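Local structure of protein Bug27 (Bordetella pertussis, 2QPQ) at residues Asn138-Val151 with Arg288-Val300. The protein probably binds a small solute in the periplasm as a Venus-flytrap receptor of the Bug family, serving its uptake. Sequence-based numbering, arbitrary orientation.
Sequences NGTPQHLAGELLNV and RFSALTKQIGLKV
Leu144 reaches from helix 141-151 into the angle between helix 288-296 and the tail that follows it. Its CB meets Leu292 CD2 at 4.1 Å. With CG anti to the carbonyl carbon (chi1 -67°), the two methyls are carried onward: CD1 lies beside Thr293 CG2 and approaches the Phe289 ring obliquely, while CD2 touches Thr293 CG2 at 3.7 Å and Leu298 CD2. A branched, purely apolar chain suits a place where helix and tail both offer methyls. One turn on, Leu148 CB rests on Leu292 CD2; nearly a turn further, Val151 CG2 meets Ile296 CG2 at 3.6 Å. Glutamate suits position 147: its CG lies against Ile296 CD1, its OE2 is hydrogen-bonded to Tyr133 OH. A Schellman motif at Gly297, whose positive phi glycine takes without strain, brings Leu298 CD2 within 3.5 Å of His143 CE1. That imidazole accepts at ND1 from Gly139 N in the ring plane (2.8 Å, 175°) and stacks on His159. A water links Asn138 ND2 to Lys299 O. The segment axes cross at 65°, packing the C-terminal helix 275-296 and its tail onto helix 141-153 of the alpha/beta Venus-flytrap fold; helix 74-81 touches both through Val77, and strand 132-135 lies against His143.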
ATOM      1  N   ASN A 138       8.398   8.835  -3.124  1.00 16.89           N
ATOM      2  CA  ASN A 138       9.679   8.243  -2.784  1.00 17.53           C
ATOM      3  C   ASN A 138       9.512   7.279  -1.595  1.00 17.42           C
ATOM      4  O   ASN A 138       8.983   7.667  -0.522  1.00 16.71           O
ATOM      5  CB  ASN A 138      10.616   9.381  -2.456  1.00 18.72           C
ATOM      6  CG  ASN A 138      12.048   9.003  -2.614  1.00 21.53           C
ATOM      7  OD1 ASN A 138      12.394   8.212  -3.479  1.00 24.88           O
ATOM      8  ND2 ASN A 138      12.888   9.551  -1.768  1.00 20.45           N
ATOM      9  N   GLY A 139       9.911   6.016  -1.806  1.00 16.62           N
ATOM     10  CA  GLY A 139       9.840   4.995  -0.755  1.00 17.30           C
ATOM     11  C   GLY A 139       8.454   4.337  -0.640  1.00 17.32           C
ATOM     12  O   GLY A 139       8.210   3.506   0.246  1.00 17.97           O
ATOM     13  N   THR A 140       7.537   4.682  -1.530  1.00 17.10           N
ATOM     14  CA  THR A 140       6.211   4.030  -1.509  1.00 17.21           C
ATOM     15  C   THR A 140       6.309   2.611  -2.116  1.00 17.04           C
ATOM     16  O   THR A 140       7.246   2.304  -2.844  1.00 15.87           O
ATOM     17  CB  THR A 140       5.118   4.809  -2.302  1.00 16.84           C
ATOM     18  OG1 THR A 140       5.523   4.961  -3.680  1.00 17.25           O
ATOM     19  CG2 THR A 140       4.828   6.190  -1.655  1.00 17.55           C
ATOM     20  N   PRO A 141       5.320   1.738  -1.816  1.00 17.28           N
ATOM     21  CA  PRO A 141       5.269   0.454  -2.472  1.00 18.12           C
ATOM     22  C   PRO A 141       5.220   0.617  -4.013  1.00 17.60           C
ATOM     23  O   PRO A 141       5.706  -0.250  -4.742  1.00 18.08           O
ATOM     24  CB  PRO A 141       3.931  -0.125  -1.962  1.00 17.95           C
ATOM     25  CG  PRO A 141       3.800   0.491  -0.579  1.00 18.38           C
ATOM     26  CD  PRO A 141       4.230   1.903  -0.839  1.00 17.71           C
ATOM     27  N   GLN A 142       4.672   1.728  -4.487  1.00 17.13           N
ATOM     28  CA  GLN A 142       4.555   1.995  -5.950  1.00 17.13           C
ATOM     29  C   GLN A 142       5.944   2.277  -6.510  1.00 16.91           C
ATOM     30  O   GLN A 142       6.375   1.678  -7.503  1.00 15.39           O
ATOM     31  CB  GLN A 142       3.580   3.166  -6.210  1.00 17.36           C
ATOM     32  CG  GLN A 142       2.130   2.749  -5.973  1.00 18.56           C
ATOM     33  CD  GLN A 142       1.814   2.514  -4.490  1.00 20.42           C
ATOM     34  OE1 GLN A 142       2.270   3.256  -3.650  1.00 21.32           O
ATOM     35  NE2 GLN A 142       1.052   1.440  -4.174  1.00 18.79           N
ATOM     36  N   HIS A 143       6.672   3.156  -5.831  1.00 16.61           N
ATOM     37  CA  HIS A 143       8.103   3.339  -6.133  1.00 17.13           C
ATOM     38  C   HIS A 143       8.836   1.987  -6.139  1.00 17.68           C
ATOM     39  O   HIS A 143       9.509   1.637  -7.103  1.00 17.47           O
ATOM     40  CB  HIS A 143       8.705   4.311  -5.117  1.00 16.99           C
ATOM     41  CG  HIS A 143      10.185   4.509  -5.245  1.00 18.16           C
ATOM     42  ND1 HIS A 143      10.934   5.164  -4.284  1.00 18.26           N
ATOM     43  CD2 HIS A 143      11.053   4.135  -6.210  1.00 17.52           C
ATOM     44  CE1 HIS A 143      12.198   5.186  -4.661  1.00 18.35           C
ATOM     45  NE2 HIS A 143      12.295   4.574  -5.831  1.00 18.96           N
ATOM     46  N   LEU A 144       8.691   1.207  -5.076  1.00 18.22           N
ATOM     47  CA  LEU A 144       9.393  -0.069  -5.019  1.00 20.00           C
ATOM     48  C   LEU A 144       8.952  -1.085  -6.097  1.00 20.17           C
ATOM     49  O   LEU A 144       9.771  -1.878  -6.546  1.00 20.72           O
ATOM     50  CB  LEU A 144       9.290  -0.682  -3.620  1.00 19.96           C
ATOM     51  CG  LEU A 144      10.013   0.034  -2.462  1.00 23.54           C
ATOM     52  CD1 LEU A 144      10.196  -0.937  -1.290  1.00 21.88           C
ATOM     53  CD2 LEU A 144      11.317   0.683  -2.858  1.00 28.94           C
ATOM     54  N   ALA A 145       7.681  -1.044  -6.519  1.00 20.15           N
ATOM     55  CA  ALA A 145       7.223  -1.896  -7.619  1.00 20.13           C
ATOM     56  C   ALA A 145       8.045  -1.631  -8.900  1.00 20.01           C
ATOM     57  O   ALA A 145       8.476  -2.582  -9.586  1.00 19.76           O
ATOM     58  CB  ALA A 145       5.715  -1.764  -7.871  1.00 20.19           C
ATOM     59  N   GLY A 146       8.343  -0.367  -9.175  1.00 19.51           N
ATOM     60  CA  GLY A 146       9.142  -0.008 -10.397  1.00 18.81           C
ATOM     61  C   GLY A 146      10.595  -0.425 -10.203  1.00 20.09           C
ATOM     62  O   GLY A 146      11.258  -0.913 -11.129  1.00 21.07           O
ATOM     63  N   GLU A 147      11.128  -0.212  -9.005  1.00 20.01           N
ATOM     64  CA  GLU A 147      12.495  -0.643  -8.737  1.00 20.22           C
ATOM     65  C   GLU A 147      12.630  -2.172  -8.750  1.00 20.48           C
ATOM     66  O   GLU A 147      13.618  -2.706  -9.227  1.00 20.31           O
ATOM     67  CB  GLU A 147      12.993  -0.026  -7.432  1.00 20.83           C
ATOM     68  CG  GLU A 147      13.238   1.513  -7.577  1.00 24.90           C
ATOM     69  CD  GLU A 147      14.189   1.828  -8.728  1.00 30.95           C
ATOM     70  OE1 GLU A 147      15.277   1.232  -8.735  1.00 34.56           O
ATOM     71  OE2 GLU A 147      13.864   2.661  -9.637  1.00 37.32           O
ATOM     72  N   LEU A 148      11.622  -2.878  -8.240  1.00 20.02           N
ATOM     73  CA  LEU A 148      11.641  -4.327  -8.269  1.00 19.77           C
ATOM     74  C   LEU A 148      11.623  -4.824  -9.703  1.00 20.47           C
ATOM     75  O   LEU A 148      12.314  -5.795 -10.043  1.00 20.75           O
ATOM     76  CB  LEU A 148      10.453  -4.904  -7.480  1.00 18.95           C
ATOM     77  CG  LEU A 148      10.323  -6.431  -7.378  1.00 20.88           C
ATOM     78  CD1 LEU A 148      11.544  -7.049  -6.660  1.00 18.76           C
ATOM     79  CD2 LEU A 148       9.009  -6.754  -6.654  1.00 20.13           C
ATOM     80  N   LEU A 149      10.832  -4.182 -10.549  1.00 19.91           N
ATOM     81  CA  LEU A 149      10.857  -4.548 -11.953  1.00 21.82           C
ATOM     82  C   LEU A 149      12.249  -4.341 -12.569  1.00 22.11           C
ATOM     83  O   LEU A 149      12.732  -5.206 -13.315  1.00 21.69           O
ATOM     84  CB  LEU A 149       9.811  -3.776 -12.727  1.00 20.85           C
ATOM     85  CG  LEU A 149       9.621  -4.118 -14.223  1.00 22.50           C
ATOM     86  CD1 LEU A 149       9.295  -5.605 -14.433  1.00 22.24           C
ATOM     87  CD2 LEU A 149       8.528  -3.241 -14.775  1.00 22.51           C
ATOM     88  N   ASN A 150      12.867  -3.192 -12.281  1.00 22.16           N
ATOM     89  CA  ASN A 150      14.228  -2.883 -12.756  1.00 24.12           C
ATOM     90  C   ASN A 150      15.202  -3.978 -12.371  1.00 25.16           C
ATOM     91  O   ASN A 150      15.970  -4.438 -13.211  1.00 26.06           O
ATOM     92  CB  ASN A 150      14.793  -1.572 -12.172  1.00 22.74           C
ATOM     93  CG  ASN A 150      14.359  -0.304 -12.930  1.00 22.40           C
ATOM     94  OD1 ASN A 150      14.489   0.797 -12.384  1.00 24.49           O
ATOM     95  ND2 ASN A 150      13.878  -0.435 -14.169  1.00 16.98           N
ATOM     96  N   VAL A 151      15.190  -4.335 -11.091  1.00 26.25           N
ATOM     97  CA  VAL A 151      16.102  -5.343 -10.532  1.00 28.42           C
ATOM     98  C   VAL A 151      15.793  -6.729 -11.144  1.00 28.92           C
ATOM     99  O   VAL A 151      16.708  -7.433 -11.556  1.00 30.02           O
ATOM    100  CB  VAL A 151      16.042  -5.345  -8.965  1.00 29.09           C
ATOM    101  CG1 VAL A 151      16.767  -6.541  -8.354  1.00 30.95           C
ATOM    102  CG2 VAL A 151      16.634  -4.046  -8.393  1.00 29.20           C
ATOM    103  N   ARG A 288      11.968  -8.461   3.226  1.00 22.24           N
ATOM    104  CA  ARG A 288      12.010  -8.465   1.776  1.00 22.54           C
ATOM    105  C   ARG A 288      12.278  -7.061   1.205  1.00 21.39           C
ATOM    106  O   ARG A 288      13.097  -6.884   0.288  1.00 20.67           O
ATOM    107  CB  ARG A 288      10.692  -9.047   1.281  1.00 23.80           C
ATOM    108  CG  ARG A 288      10.361  -8.793  -0.139  1.00 29.46           C
ATOM    109  CD  ARG A 288       8.862  -8.862  -0.245  1.00 34.00           C
ATOM    110  NE  ARG A 288       8.512  -8.836  -1.652  1.00 42.33           N
ATOM    111  CZ  ARG A 288       7.311  -8.552  -2.111  1.00 37.36           C
ATOM    112  NH1 ARG A 288       6.327  -8.217  -1.274  1.00 40.69           N
ATOM    113  NH2 ARG A 288       7.123  -8.602  -3.408  1.00 43.58           N
ATOM    114  N   PHE A 289      11.599  -6.060   1.763  1.00 19.23           N
ATOM    115  CA  PHE A 289      11.744  -4.696   1.250  1.00 19.18           C
ATOM    116  C   PHE A 289      13.107  -4.179   1.610  1.00 18.94           C
ATOM    117  O   PHE A 289      13.728  -3.469   0.829  1.00 17.63           O
ATOM    118  CB  PHE A 289      10.649  -3.766   1.814  1.00 18.51           C
ATOM    119  CG  PHE A 289       9.278  -4.085   1.282  1.00 19.08           C
ATOM    120  CD1 PHE A 289       9.141  -4.640   0.006  1.00 21.68           C
ATOM    121  CD2 PHE A 289       8.130  -3.841   2.038  1.00 18.79           C
ATOM    122  CE1 PHE A 289       7.904  -4.953  -0.502  1.00 23.27           C
ATOM    123  CE2 PHE A 289       6.831  -4.120   1.500  1.00 18.22           C
ATOM    124  CZ  PHE A 289       6.731  -4.688   0.250  1.00 20.69           C
ATOM    125  N   SER A 290      13.598  -4.561   2.791  1.00 19.62           N
ATOM    126  CA  SER A 290      14.921  -4.078   3.226  1.00 20.08           C
ATOM    127  C   SER A 290      15.998  -4.590   2.288  1.00 20.61           C
ATOM    128  O   SER A 290      16.959  -3.868   1.971  1.00 20.27           O
ATOM    129  CB  SER A 290      15.207  -4.501   4.669  1.00 20.28           C
ATOM    130  OG  SER A 290      14.656  -3.500   5.511  1.00 21.33           O
ATOM    131  N   ALA A 291      15.821  -5.831   1.852  1.00 20.30           N
ATOM    132  CA  ALA A 291      16.750  -6.451   0.902  1.00 22.78           C
ATOM    133  C   ALA A 291      16.774  -5.704  -0.454  1.00 22.75           C
ATOM    134  O   ALA A 291      17.848  -5.392  -1.014  1.00 23.81           O
ATOM    135  CB  ALA A 291      16.381  -7.910   0.709  1.00 22.93           C
ATOM    136  N   LEU A 292      15.589  -5.424  -0.977  1.00 21.82           N
ATOM    137  CA  LEU A 292      15.432  -4.661  -2.206  1.00 22.15           C
ATOM    138  C   LEU A 292      16.023  -3.261  -2.112  1.00 22.26           C
ATOM    139  O   LEU A 292      16.764  -2.851  -2.996  1.00 22.62           O
ATOM    140  CB  LEU A 292      13.942  -4.562  -2.591  1.00 22.48           C
ATOM    141  CG  LEU A 292      13.613  -3.745  -3.858  1.00 23.22           C
ATOM    142  CD1 LEU A 292      14.307  -4.329  -5.111  1.00 24.76           C
ATOM    143  CD2 LEU A 292      12.094  -3.669  -4.018  1.00 23.09           C
ATOM    144  N   THR A 293      15.675  -2.506  -1.075  1.00 22.23           N
ATOM    145  CA  THR A 293      16.166  -1.127  -0.969  1.00 22.80           C
ATOM    146  C   THR A 293      17.680  -1.069  -0.625  1.00 24.48           C
ATOM    147  O   THR A 293      18.356  -0.082  -0.943  1.00 25.31           O
ATOM    148  CB  THR A 293      15.335  -0.276   0.017  1.00 22.91           C
ATOM    149  OG1 THR A 293      15.382  -0.859   1.323  1.00 21.45           O
ATOM    150  CG2 THR A 293      13.908  -0.182  -0.433  1.00 20.90           C
ATOM    151  N   LYS A 294      18.197  -2.123  -0.002  1.00 26.20           N
ATOM    152  CA  LYS A 294      19.656  -2.286   0.133  1.00 28.97           C
ATOM    153  C   LYS A 294      20.324  -2.494  -1.248  1.00 29.40           C
ATOM    154  O   LYS A 294      21.281  -1.788  -1.561  1.00 29.21           O
ATOM    155  CB  LYS A 294      20.023  -3.383   1.133  1.00 28.90           C
ATOM    156  CG  LYS A 294      21.417  -3.262   1.769  1.00 31.02           C
ATOM    157  CD  LYS A 294      21.687  -4.465   2.689  1.00 31.07           C
ATOM    158  CE  LYS A 294      23.086  -5.041   2.533  1.00 36.86           C
ATOM    159  NZ  LYS A 294      23.358  -5.973   3.712  1.00 39.11           N
ATOM    160  N   GLN A 295      19.795  -3.392  -2.079  1.00 30.83           N
ATOM    161  CA  GLN A 295      20.298  -3.583  -3.464  1.00 33.21           C
ATOM    162  C   GLN A 295      20.408  -2.265  -4.238  1.00 32.37           C
ATOM    163  O   GLN A 295      21.452  -1.958  -4.832  1.00 33.29           O
ATOM    164  CB  GLN A 295      19.376  -4.470  -4.287  1.00 33.38           C
ATOM    165  CG  GLN A 295      19.276  -5.920  -3.906  1.00 37.22           C
ATOM    166  CD  GLN A 295      18.282  -6.673  -4.808  1.00 37.59           C
ATOM    167  OE1 GLN A 295      18.536  -6.855  -6.006  1.00 42.65           O
ATOM    168  NE2 GLN A 295      17.150  -7.101  -4.236  1.00 39.25           N
ATOM    169  N   ILE A 296      19.316  -1.499  -4.251  1.00 30.82           N
ATOM    170  CA  ILE A 296      19.236  -0.288  -5.063  1.00 29.56           C
ATOM    171  C   ILE A 296      19.812   0.942  -4.337  1.00 28.01           C
ATOM    172  O   ILE A 296      19.896   2.016  -4.911  1.00 28.69           O
ATOM    173  CB  ILE A 296      17.750   0.010  -5.540  1.00 29.41           C
ATOM    174  CG1 ILE A 296      16.868   0.376  -4.355  1.00 28.55           C
ATOM    175  CG2 ILE A 296      17.153  -1.176  -6.313  1.00 29.51           C
ATOM    176  CD1 ILE A 296      15.494   0.883  -4.748  1.00 29.94           C
ATOM    177  N   GLY A 297      20.166   0.797  -3.065  1.00 26.46           N
ATOM    178  CA  GLY A 297      20.776   1.889  -2.316  1.00 25.33           C
ATOM    179  C   GLY A 297      19.887   3.059  -1.952  1.00 25.11           C
ATOM    180  O   GLY A 297      20.340   4.208  -1.910  1.00 25.71           O
ATOM    181  N   LEU A 298      18.615   2.773  -1.668  1.00 24.60           N
ATOM    182  CA  LEU A 298      17.627   3.828  -1.423  1.00 24.36           C
ATOM    183  C   LEU A 298      17.556   4.194   0.050  1.00 24.43           C
ATOM    184  O   LEU A 298      17.320   3.327   0.884  1.00 23.75           O
ATOM    185  CB  LEU A 298      16.233   3.392  -1.925  1.00 22.92           C
ATOM    186  CG  LEU A 298      15.064   4.339  -1.618  1.00 23.20           C
ATOM    187  CD1 LEU A 298      15.123   5.649  -2.386  1.00 19.24           C
ATOM    188  CD2 LEU A 298      13.768   3.620  -1.911  1.00 19.90           C
ATOM    189  N   LYS A 299      17.756   5.476   0.353  1.00 25.44           N
ATOM    190  CA  LYS A 299      17.395   6.039   1.634  1.00 27.53           C
ATOM    191  C   LYS A 299      16.545   7.274   1.359  1.00 28.52           C
ATOM    192  O   LYS A 299      16.814   8.058   0.449  1.00 30.12           O
ATOM    193  CB  LYS A 299      18.606   6.445   2.506  1.00 27.91           C
ATOM    194  CG  LYS A 299      19.544   5.330   2.948  1.00 28.34           C
ATOM    195  CD  LYS A 299      18.915   4.390   3.976  1.00 27.86           C
ATOM    196  CE  LYS A 299      19.923   3.335   4.404  1.00 29.29           C
ATOM    197  NZ  LYS A 299      19.237   2.105   4.885  1.00 27.83           N
ATOM    198  N   VAL A 300      15.514   7.439   2.151  1.00 29.32           N
ATOM    199  CA  VAL A 300      14.589   8.549   1.974  1.00 31.06           C
ATOM    200  C   VAL A 300      14.961   9.704   2.910  1.00 32.19           C
ATOM    201  O   VAL A 300      14.517  10.817   2.717  1.00 33.78           O
ATOM    202  CB  VAL A 300      13.117   8.063   2.086  1.00 30.67           C
ATOM    203  CG1 VAL A 300      12.164   9.216   2.082  1.00 33.72           C
ATOM    204  CG2 VAL A 300      12.789   7.157   0.912  1.00 30.12           C
TER
HETATM  205  O   HOH W   1      15.698   9.263  -1.726  1.00 34.72           O